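Side-chain contacts in DynF (Micromonospora chersina, PDB 6UBL), which is of unknown function but belongs to the dynemicin enediyne pathway and, as a beta barrel holding palmitic acid, probably binds a long hydrophobic molecule: residues A[16-21]-A[65-70]; A[46-51]-A[58-63]; A[74-79]-A[162-167]. All blocks are in the same frame, centred on the assembly; numbering follows the deposited sequence.

Contact 1 (A[16-21]-A[65-70]). With PLM (palmitic acid), chain C.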
loop_
_atom_site.group_PDB
_atom_site.type_symbol
_atom_site.label_atom_id
_atom_site.label_comp_id
_atom_site.label_asym_id
_atom_site.label_seq_id
_atom_site.Cartn_x
_atom_site.Cartn_y
_atom_site.Cartn_z
ATOM N N GLU A 16 8.961 19.773 15.765
ATOM C CA GLU A 16 9.426 20.739 16.750
ATOM C C GLU A 16 10.230 21.833 16.067
ATOM O O GLU A 16 11.114 21.555 15.251
ATOM C CB GLU A 16 10.301 20.041 17.794
ATOM C CG GLU A 16 9.511 19.373 18.887
ATOM C CD GLU A 16 8.823 20.375 19.789
ATOM O OE1 GLU A 16 9.240 21.557 19.809
ATOM O OE2 GLU A 16 7.857 19.988 20.476
ATOM N N GLY A 17 9.913 23.080 16.398
ATOM C CA GLY A 17 10.588 24.224 15.821
ATOM C C GLY A 17 10.195 24.559 14.399
ATOM O O GLY A 17 10.805 25.458 13.805
ATOM N N VAL A 18 9.232 23.848 13.823
ATOM C CA VAL A 18 8.801 24.061 12.444
ATOM C C VAL A 18 7.540 24.923 12.459
ATOM O O VAL A 18 6.543 24.528 13.091
ATOM C CB VAL A 18 8.546 22.729 11.730
ATOM C CG1 VAL A 18 8.145 22.970 10.286
ATOM C CG2 VAL A 18 9.791 21.845 11.816
ATOM N N PRO A 19 7.538 26.088 11.814
ATOM C CA PRO A 19 6.372 26.972 11.910
ATOM C C PRO A 19 5.201 26.489 11.069
ATOM O O PRO A 19 5.354 25.895 9.998
ATOM C CB PRO A 19 6.890 28.310 11.367
ATOM C CG PRO A 19 7.927 27.905 10.369
ATOM C CD PRO A 19 8.590 26.671 10.964
ATOM N N ASN A 20 4.010 26.777 11.568
ATOM C CA ASN A 20 2.805 26.598 10.784
ATOM C C ASN A 20 2.712 27.659 9.697
ATOM O O ASN A 20 3.145 28.808 9.866
ATOM C CB ASN A 20 1.604 26.682 11.713
ATOM C CG ASN A 20 1.334 25.378 12.416
ATOM O OD1 ASN A 20 0.733 24.468 11.860
ATOM N ND2 ASN A 20 1.859 25.251 13.636
ATOM N N VAL A 21 2.137 27.254 8.571
ATOM C CA VAL A 21 1.877 28.131 7.442
ATOM C C VAL A 21 0.373 28.184 7.228
ATOM O O VAL A 21 -0.292 27.140 7.147
ATOM C CB VAL A 21 2.592 27.645 6.171
ATOM C CG1 VAL A 21 2.458 28.673 5.065
ATOM C CG2 VAL A 21 4.065 27.350 6.463
ATOM N N ARG A 65 -3.077 18.868 7.847
ATOM C CA ARG A 65 -1.870 19.545 8.310
ATOM C C ARG A 65 -0.703 18.624 7.967
ATOM O O ARG A 65 -0.662 17.467 8.415
ATOM C CB ARG A 65 -1.970 19.848 9.799
ATOM C CG ARG A 65 -3.141 20.807 10.115
ATOM C CD ARG A 65 -3.220 21.199 11.582
ATOM N NE ARG A 65 -1.985 21.857 11.978
ATOM C CZ ARG A 65 -1.180 21.400 12.925
ATOM N NH1 ARG A 65 -1.499 20.320 13.617
ATOM N NH2 ARG A 65 -0.057 22.044 13.199
ATOM N N VAL A 66 0.227 19.126 7.149
ATOM C CA VAL A 66 1.310 18.323 6.597
ATOM C C VAL A 66 2.621 19.028 6.912
ATOM O O VAL A 66 2.838 20.164 6.477
ATOM C CB VAL A 66 1.167 18.129 5.079
ATOM C CG1 VAL A 66 2.356 17.364 4.517
ATOM C CG2 VAL A 66 -0.154 17.421 4.744
ATOM N N VAL A 67 3.497 18.364 7.670
ATOM C CA VAL A 67 4.827 18.909 7.933
ATOM C C VAL A 67 5.769 18.498 6.808
ATOM O O VAL A 67 5.734 17.355 6.318
ATOM C CB VAL A 67 5.372 18.467 9.304
ATOM C CG1 VAL A 67 5.530 16.969 9.381
ATOM C CG2 VAL A 67 6.711 19.162 9.572
ATOM N N ARG A 68 6.609 19.440 6.394
ATOM C CA ARG A 68 7.632 19.224 5.386
ATOM C C ARG A 68 9.009 19.270 6.033
ATOM O O ARG A 68 9.284 20.129 6.883
ATOM C CB ARG A 68 7.583 20.293 4.297
ATOM C CG ARG A 68 6.421 20.179 3.330
ATOM C CD ARG A 68 6.371 21.344 2.322
ATOM N NE ARG A 68 5.805 22.560 2.882
ATOM C CZ ARG A 68 6.500 23.551 3.422
ATOM N NH1 ARG A 68 7.827 23.509 3.471
ATOM N NH2 ARG A 68 5.862 24.613 3.909
ATOM N N SER A 69 9.884 18.362 5.609
ATOM C CA SER A 69 11.285 18.438 5.978
ATOM C C SER A 69 11.893 19.632 5.258
ATOM O O SER A 69 11.304 20.163 4.310
ATOM C CB SER A 69 12.005 17.172 5.512
ATOM O OG SER A 69 12.113 17.129 4.084
ATOM N N PRO A 70 13.091 20.056 5.647
ATOM C CA PRO A 70 13.834 20.977 4.784
ATOM C C PRO A 70 14.071 20.299 3.444
ATOM O O PRO A 70 14.185 19.073 3.356
ATOM C CB PRO A 70 15.152 21.209 5.540
ATOM C CG PRO A 70 15.279 20.034 6.468
ATOM C CD PRO A 70 13.867 19.653 6.836
HETATM C C1 PLM C . 2.820 19.602 1.110
HETATM O O1 PLM C . 2.209 20.042 2.178
HETATM O O2 PLM C . 3.666 20.226 0.522
HETATM C C2 PLM C . 2.355 18.252 0.663
HETATM C C3 PLM C . 0.864 18.076 0.557
HETATM C C4 PLM C . 0.585 16.690 0.058
HETATM C C5 PLM C . -0.689 16.098 0.533
HETATM C C6 PLM C . -0.855 14.671 0.068
HETATM C C7 PLM C . -2.263 14.411 -0.394
HETATM C C8 PLM C . -3.291 14.893 0.599
HETATM C C9 PLM C . -3.230 14.193 1.929
HETATM C CA PLM C . -4.167 13.018 1.989
HETATM C CB PLM C . -5.601 13.455 2.208
HETATM C CC PLM C . -6.335 12.533 3.135
HETATM C CD PLM C . -7.365 11.656 2.477
HETATM C CE PLM C . -7.543 10.369 3.240
HETATM C CF PLM C . -8.838 9.654 3.003
HETATM C CG PLM C . -8.940 8.409 3.810
HETATM O O HOH W 1 1.957 22.668 15.462
#
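Val18 opens the contact by turning its CG1 methyl to CG2 of Val67, 4.1 Å away, the two side chains meeting at about a right angle. With CG1 set anti to the backbone N (chi1 -178°), this methyl is the one that reaches the strand. Two residues on, Asn20 supplies the polar link. Its OD1 accepts a nearly straight hydrogen bond of 2.9 Å from NH2 of Arg65, received on a lone pair in the carbonyl plane and lying in the guanidinium plane. Amide and guanidinium are almost coplanar, 30° apart, and a water closes the ring, accepting from Asn20 ND2 at 3.2 Å and from Arg65 NH2 at 3.1 Å. Asn39 ND2 gives OD1 a second bond, while Arg65 NE is hydrogen-bonded to Asn39 OD1 and NH1 salt-bridged to Glu87, so the guanidinium is fixed on several sides. A leucine in place of Asn20 would probably cost Arg65 NH2 its straight bond, the water one of its donors and Asn39 ND2 this acceptor. Val21 then brings CG2 to the edge of the Arg68 guanidinium, 4.2 Å from NH2. O2 of the palmitic acid also lies at that edge, 3.9 Å from Arg68 NE, too far for a hydrogen bond; with NE salt-bridged to Asp38 and NH1 bonded to Glu34 O, any electrostatic help to the acid is probably modest. The short strand 20-21, paired in parallel with strand 37-50, thus meets the later part of strand 54-68 through side chains, beside the acid end of a beta barrel's bound palmitic acid.

Contact 2 (A[46-51]-A[58-63])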
loop_
_atom_site.group_PDB
_atom_site.type_symbol
_atom_site.label_atom_id
_atom_site.label_comp_id
_atom_site.label_asym_id
_atom_site.label_seq_id
_atom_site.Cartn_x
_atom_site.Cartn_y
_atom_site.Cartn_z
ATOM N N ASP A 46 -15.222 9.543 -2.173
ATOM C CA ASP A 46 -14.820 8.212 -1.749
ATOM C C ASP A 46 -15.959 7.242 -2.029
ATOM O O ASP A 46 -17.117 7.539 -1.731
ATOM C CB ASP A 46 -14.587 8.127 -0.240
ATOM C CG ASP A 46 -13.601 9.147 0.289
ATOM O OD1 ASP A 46 -13.246 10.113 -0.415
ATOM O OD2 ASP A 46 -13.204 8.991 1.469
ATOM N N THR A 47 -15.641 6.059 -2.538
ATOM C CA THR A 47 -16.643 5.018 -2.739
ATOM C C THR A 47 -16.374 3.827 -1.826
ATOM O O THR A 47 -15.242 3.325 -1.760
ATOM C CB THR A 47 -16.687 4.565 -4.198
ATOM O OG1 THR A 47 -17.059 5.681 -5.026
ATOM C CG2 THR A 47 -17.701 3.445 -4.367
ATOM N N PHE A 48 -17.423 3.366 -1.140
ATOM C CA PHE A 48 -17.325 2.285 -0.165
ATOM C C PHE A 48 -18.233 1.142 -0.599
ATOM O O PHE A 48 -19.409 1.369 -0.922
ATOM C CB PHE A 48 -17.794 2.708 1.233
ATOM C CG PHE A 48 -17.069 3.895 1.797
ATOM C CD1 PHE A 48 -15.896 3.748 2.518
ATOM C CD2 PHE A 48 -17.590 5.172 1.623
ATOM C CE1 PHE A 48 -15.240 4.845 3.041
ATOM C CE2 PHE A 48 -16.938 6.267 2.141
ATOM C CZ PHE A 48 -15.765 6.111 2.852
ATOM N N ALA A 49 -17.704 -0.081 -0.591
ATOM C CA ALA A 49 -18.495 -1.276 -0.851
ATOM C C ALA A 49 -18.707 -2.030 0.458
ATOM O O ALA A 49 -17.739 -2.329 1.177
ATOM C CB ALA A 49 -17.797 -2.188 -1.860
ATOM N N VAL A 50 -19.968 -2.306 0.782
ATOM C CA VAL A 50 -20.322 -3.122 1.935
ATOM C C VAL A 50 -20.819 -4.471 1.416
ATOM O O VAL A 50 -21.866 -4.530 0.754
ATOM C CB VAL A 50 -21.379 -2.451 2.818
ATOM C CG1 VAL A 50 -21.692 -3.344 4.018
ATOM C CG2 VAL A 50 -20.901 -1.084 3.274
ATOM N N PRO A 51 -20.097 -5.564 1.662
ATOM C CA PRO A 51 -20.439 -6.839 1.017
ATOM C C PRO A 51 -21.878 -7.247 1.294
ATOM O O PRO A 51 -22.346 -7.209 2.435
ATOM C CB PRO A 51 -19.447 -7.826 1.646
ATOM C CG PRO A 51 -18.267 -6.984 2.006
ATOM C CD PRO A 51 -18.839 -5.653 2.431
ATOM N N VAL A 58 -19.492 9.011 -1.497
ATOM C CA VAL A 58 -19.655 10.075 -0.517
ATOM C C VAL A 58 -18.635 11.167 -0.791
ATOM O O VAL A 58 -17.444 10.883 -0.979
ATOM C CB VAL A 58 -19.503 9.565 0.925
ATOM C CG1 VAL A 58 -19.753 10.693 1.920
ATOM C CG2 VAL A 58 -20.442 8.401 1.181
ATOM N N ALA A 59 -19.104 12.415 -0.780
ATOM C CA ALA A 59 -18.239 13.573 -0.948
ATOM C C ALA A 59 -17.827 14.101 0.419
ATOM O O ALA A 59 -18.654 14.219 1.331
ATOM C CB ALA A 59 -18.993 14.670 -1.703
ATOM N N PHE A 60 -16.550 14.450 0.540
ATOM C CA PHE A 60 -15.978 14.931 1.784
ATOM C C PHE A 60 -15.305 16.282 1.579
ATOM O O PHE A 60 -14.798 16.583 0.497
ATOM C CB PHE A 60 -14.900 13.971 2.297
ATOM C CG PHE A 60 -15.417 12.643 2.745
ATOM C CD1 PHE A 60 -15.733 11.657 1.828
ATOM C CD2 PHE A 60 -15.566 12.370 4.092
ATOM C CE1 PHE A 60 -16.200 10.426 2.246
ATOM C CE2 PHE A 60 -16.039 11.147 4.518
ATOM C CZ PHE A 60 -16.353 10.170 3.595
ATOM N N ASP A 61 -15.294 17.083 2.641
ATOM C CA ASP A 61 -14.595 18.358 2.668
ATOM C C ASP A 61 -13.905 18.467 4.020
ATOM O O ASP A 61 -14.392 17.947 5.028
ATOM C CB ASP A 61 -15.567 19.522 2.444
ATOM C CG ASP A 61 -14.864 20.856 2.337
ATOM O OD1 ASP A 61 -13.923 20.972 1.522
ATOM O OD2 ASP A 61 -15.276 21.812 3.035
ATOM N N GLY A 62 -12.756 19.125 4.035
ATOM C CA GLY A 62 -12.063 19.295 5.293
ATOM C C GLY A 62 -10.674 19.861 5.138
ATOM O O GLY A 62 -10.440 20.722 4.281
ATOM N N TRP A 63 -9.746 19.398 5.969
ATOM C CA TRP A 63 -8.416 19.978 5.988
ATOM C C TRP A 63 -7.393 18.929 6.393
ATOM O O TRP A 63 -7.723 17.888 6.973
ATOM C CB TRP A 63 -8.357 21.188 6.922
ATOM C CG TRP A 63 -8.925 20.949 8.289
ATOM C CD1 TRP A 63 -10.182 21.267 8.720
ATOM C CD2 TRP A 63 -8.256 20.358 9.414
ATOM N NE1 TRP A 63 -10.335 20.914 10.036
ATOM C CE2 TRP A 63 -9.174 20.348 10.488
ATOM C CE3 TRP A 63 -6.979 19.832 9.614
ATOM C CZ2 TRP A 63 -8.852 19.839 11.744
ATOM C CZ3 TRP A 63 -6.659 19.323 10.862
ATOM C CH2 TRP A 63 -7.585 19.327 11.910
#
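Asp46 and Phe60 make the tightest side-chain meeting of this pair of strands: the carboxylate comes obliquely to the CD1 and CE1 atoms of the ring, with OD2 3.4 Å from Phe60 CE1 and CG 3.5 Å from the same carbon. The two flat groups are tilted only 27° from each other, although the side chains themselves cross at about a right angle. Phe48 approaches Phe60 from the opposite direction and offers its ring edge, CZ to CZ being 4.2 Å between the two residues. That edge also serves Val58, whose CG2 stands 4.2 Å from Phe48 CE2. With Val58 CG1 anti to the backbone N (chi1 -177°), CG2 is left beside that N, facing Phe48.

Behind these side chains is the backbone of a beta hairpin. Asp46 and Val58 form an antiparallel hydrogen-bonded pair, with Asp46 N giving to Val58 O at 2.9 Å and Val58 N to Asp46 O at 2.8 Å. The N-to-C directions of strands 46-50 and 58-63 lie 135° apart rather than exactly antiparallel, consistent with the twisted and coiled strands of a barrel. Phe48 is bonded through its backbone to Tyr56 and Phe60 to Ser44, extending the ladder both ways.

Further out, Ser44 OG is hydrogen-bonded to OD1 of the buried Asp46, whose side chain lies about 5 Å (nearest atoms) from the tail end of the palmitic acid. Leu198 packs on Asp46, Leu195 and Leu97 on Phe48, and Met90 on Phe60. From the strand's other side, Ala49 packs on Phe118 of the second subunit.

Contact 3 (A[74-79]-A[162-167]). With PLM (palmitic acid), chain C.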
loop_
_atom_site.group_PDB
_atom_site.type_symbol
_atom_site.label_atom_id
_atom_site.label_comp_id
_atom_site.label_asym_id
_atom_site.label_seq_id
_atom_site.Cartn_x
_atom_site.Cartn_y
_atom_site.Cartn_z
ATOM N N GLY A 74 18.377 23.633 -2.481
ATOM C CA GLY A 74 17.742 24.886 -2.828
ATOM C C GLY A 74 17.427 25.036 -4.295
ATOM O O GLY A 74 16.748 25.992 -4.675
ATOM N N GLU A 75 17.922 24.123 -5.128
ATOM C CA GLU A 75 17.647 24.117 -6.558
ATOM C C GLU A 75 16.533 23.121 -6.845
ATOM O O GLU A 75 16.636 21.947 -6.475
ATOM C CB GLU A 75 18.898 23.711 -7.333
ATOM C CG GLU A 75 20.162 24.401 -6.853
ATOM C CD GLU A 75 20.285 25.826 -7.338
ATOM O OE1 GLU A 75 19.530 26.223 -8.249
ATOM O OE2 GLU A 75 21.125 26.564 -6.780
ATOM N N TRP A 76 15.490 23.582 -7.537
ATOM C CA TRP A 76 14.303 22.756 -7.758
ATOM C C TRP A 76 14.645 21.392 -8.350
ATOM O O TRP A 76 14.157 20.363 -7.874
ATOM C CB TRP A 76 13.302 23.504 -8.651
ATOM C CG TRP A 76 12.076 22.714 -9.017
ATOM C CD1 TRP A 76 11.886 21.976 -10.152
ATOM C CD2 TRP A 76 10.868 22.580 -8.249
ATOM N NE1 TRP A 76 10.635 21.399 -10.141
ATOM C CE2 TRP A 76 9.991 21.755 -8.988
ATOM C CE3 TRP A 76 10.442 23.083 -7.020
ATOM C CZ2 TRP A 76 8.724 21.413 -8.531
ATOM C CZ3 TRP A 76 9.176 22.741 -6.563
ATOM C CH2 TRP A 76 8.331 21.918 -7.317
ATOM N N ALA A 77 15.473 21.359 -9.398
ATOM C CA ALA A 77 15.654 20.114 -10.142
ATOM C C ALA A 77 16.119 18.983 -9.229
ATOM O O ALA A 77 15.725 17.826 -9.411
ATOM C CB ALA A 77 16.624 20.329 -11.306
ATOM N N ASP A 78 16.954 19.301 -8.237
ATOM C CA ASP A 78 17.527 18.322 -7.319
ATOM C C ASP A 78 16.731 18.149 -6.033
ATOM O O ASP A 78 17.032 17.244 -5.250
ATOM C CB ASP A 78 18.944 18.755 -6.932
ATOM C CG ASP A 78 19.894 18.738 -8.106
ATOM O OD1 ASP A 78 19.711 17.885 -8.995
ATOM O OD2 ASP A 78 20.801 19.597 -8.154
ATOM N N ALA A 79 15.749 19.004 -5.783
ATOM C CA ALA A 79 15.133 19.088 -4.469
ATOM C C ALA A 79 14.197 17.916 -4.202
ATOM O O ALA A 79 13.373 17.537 -5.051
ATOM C CB ALA A 79 14.344 20.392 -4.335
ATOM N N ARG A 162 4.216 21.260 -9.496
ATOM C CA ARG A 162 5.012 22.404 -9.921
ATOM C C ARG A 162 5.191 23.423 -8.811
ATOM O O ARG A 162 5.891 24.419 -9.005
ATOM C CB ARG A 162 4.337 23.077 -11.121
ATOM C CG ARG A 162 3.974 22.125 -12.238
ATOM C CD ARG A 162 3.341 22.859 -13.401
ATOM N NE ARG A 162 2.769 21.916 -14.358
ATOM C CZ ARG A 162 2.276 22.256 -15.546
ATOM N NH1 ARG A 162 2.292 23.526 -15.938
ATOM N NH2 ARG A 162 1.766 21.329 -16.343
ATOM N N SER A 163 4.588 23.193 -7.648
ATOM C CA SER A 163 4.840 24.019 -6.479
ATOM C C SER A 163 4.750 23.130 -5.249
ATOM O O SER A 163 4.080 22.095 -5.264
ATOM C CB SER A 163 3.836 25.173 -6.337
ATOM O OG SER A 163 2.529 24.707 -6.067
ATOM N N ILE A 164 5.430 23.543 -4.188
ATOM C CA ILE A 164 5.368 22.836 -2.914
ATOM C C ILE A 164 4.932 23.853 -1.868
ATOM O O ILE A 164 5.671 24.808 -1.588
ATOM C CB ILE A 164 6.730 22.241 -2.534
ATOM C CG1 ILE A 164 7.165 21.221 -3.594
ATOM C CG2 ILE A 164 6.654 21.580 -1.170
ATOM C CD1 ILE A 164 8.556 20.687 -3.374
ATOM N N PRO A 165 3.748 23.705 -1.264
ATOM C CA PRO A 165 2.789 22.613 -1.473
ATOM C C PRO A 165 2.069 22.725 -2.805
ATOM O O PRO A 165 1.956 23.833 -3.351
ATOM C CB PRO A 165 1.786 22.814 -0.331
ATOM C CG PRO A 165 1.788 24.312 -0.141
ATOM C CD PRO A 165 3.244 24.692 -0.287
ATOM N N PRO A 166 1.569 21.608 -3.315
ATOM C CA PRO A 166 0.819 21.624 -4.584
ATOM C C PRO A 166 -0.626 22.065 -4.379
ATOM O O PRO A 166 -1.576 21.298 -4.576
ATOM C CB PRO A 166 0.933 20.165 -5.046
ATOM C CG PRO A 166 1.007 19.387 -3.773
ATOM C CD PRO A 166 1.808 20.237 -2.830
ATOM N N ALA A 167 -0.799 23.317 -3.954
ATOM C CA ALA A 167 -2.137 23.847 -3.725
ATOM C C ALA A 167 -2.968 23.775 -5.004
ATOM O O ALA A 167 -2.464 24.002 -6.114
ATOM C CB ALA A 167 -2.046 25.295 -3.255
HETATM C C1 PLM C . 2.820 19.602 1.110
HETATM O O1 PLM C . 2.209 20.042 2.178
HETATM O O2 PLM C . 3.666 20.226 0.522
HETATM C C2 PLM C . 2.355 18.252 0.663
HETATM C C3 PLM C . 0.864 18.076 0.557
HETATM C C4 PLM C . 0.585 16.690 0.058
HETATM C C5 PLM C . -0.689 16.098 0.533
HETATM C C6 PLM C . -0.855 14.671 0.068
HETATM C C7 PLM C . -2.263 14.411 -0.394
HETATM C C8 PLM C . -3.291 14.893 0.599
HETATM C C9 PLM C . -3.230 14.193 1.929
HETATM C CA PLM C . -4.167 13.018 1.989
HETATM C CB PLM C . -5.601 13.455 2.208
HETATM C CC PLM C . -6.335 12.533 3.135
HETATM C CD PLM C . -7.365 11.656 2.477
HETATM C CE PLM C . -7.543 10.369 3.240
HETATM C CF PLM C . -8.838 9.654 3.003
HETATM C CG PLM C . -8.940 8.409 3.810
#
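The indole of Trp76 points its six-membered ring into segment 162-167, where it meets the Arg162-Ser163 peptide and the side chain of Ile164. All these neighbours approach obliquely, neither squarely over a face nor squarely at an edge. Trp76 CH2 comes to 3.8 Å from the carbonyl carbon of Arg162 and 4.0 Å from Ser163 N, while Trp76 CZ3 is 3.8 Å from CD1 of Ile164. The indole also makes a cation-pi contact with Lys129 and an edge-to-face one with Trp30. Its N-H is spent on the carbonyl oxygen of Ser127. With CG turned anti to the backbone N (chi1 176°), the ring extends out from its own loop, and only its far end touches the other segment.

Both segments are connecting loops of the beta barrel, one between strands 54-68 and 81-92 and the other between strands 154-161 and 170-183, and the second of them borders the carboxylate of the bound palmitic acid. Ile164 is shared between indole and ligand. Its CG1-CD1 arm goes to the tryptophan, while CG2, anti to the backbone N, lies 3.7 Å from O2 of the fatty acid.

Beyond Ile164 the backbone turns sharply. A cis peptide leads into Pro165, whose CA is 3.2 Å from palmitic acid O2, and an inverse gamma turn centred on Pro166 follows, closed by a weak bond from Ala167 N to Pro165 O. Ser163 OG donates to the same Pro165 O at 2.9 Å, from above the carbonyl plane. Arg162 directs its CB away from the tryptophan, its NH2 forms a salt bridge with Asp160, and its backbone is hydrogen-bonded to Trp30.

Overall arrangement
Contact 2 is wholly buried, whereas contacts 1 and 3 are only partly so. Contacts 1 and 2 share strand 54-68, using stretches on opposite sides of the chain's centre, with centres about 28 Å apart. Contact 2 combines paired hairpin backbones with aromatic packing; contact 1 reaches the strand through mixed polar and apolar side-chain contacts. Contact 3 joins two loops by an indole and has no hydrogen bond between its segments. It nevertheless touches contact 1, since Arg68 CD packs on Ile164 CG2 at 3.5 Å, and both border the palmitic acid carboxylate, contact 1 with Val66 and Arg68, contact 3 with Ile164 and two prolines, while contact 2 lies near the tail.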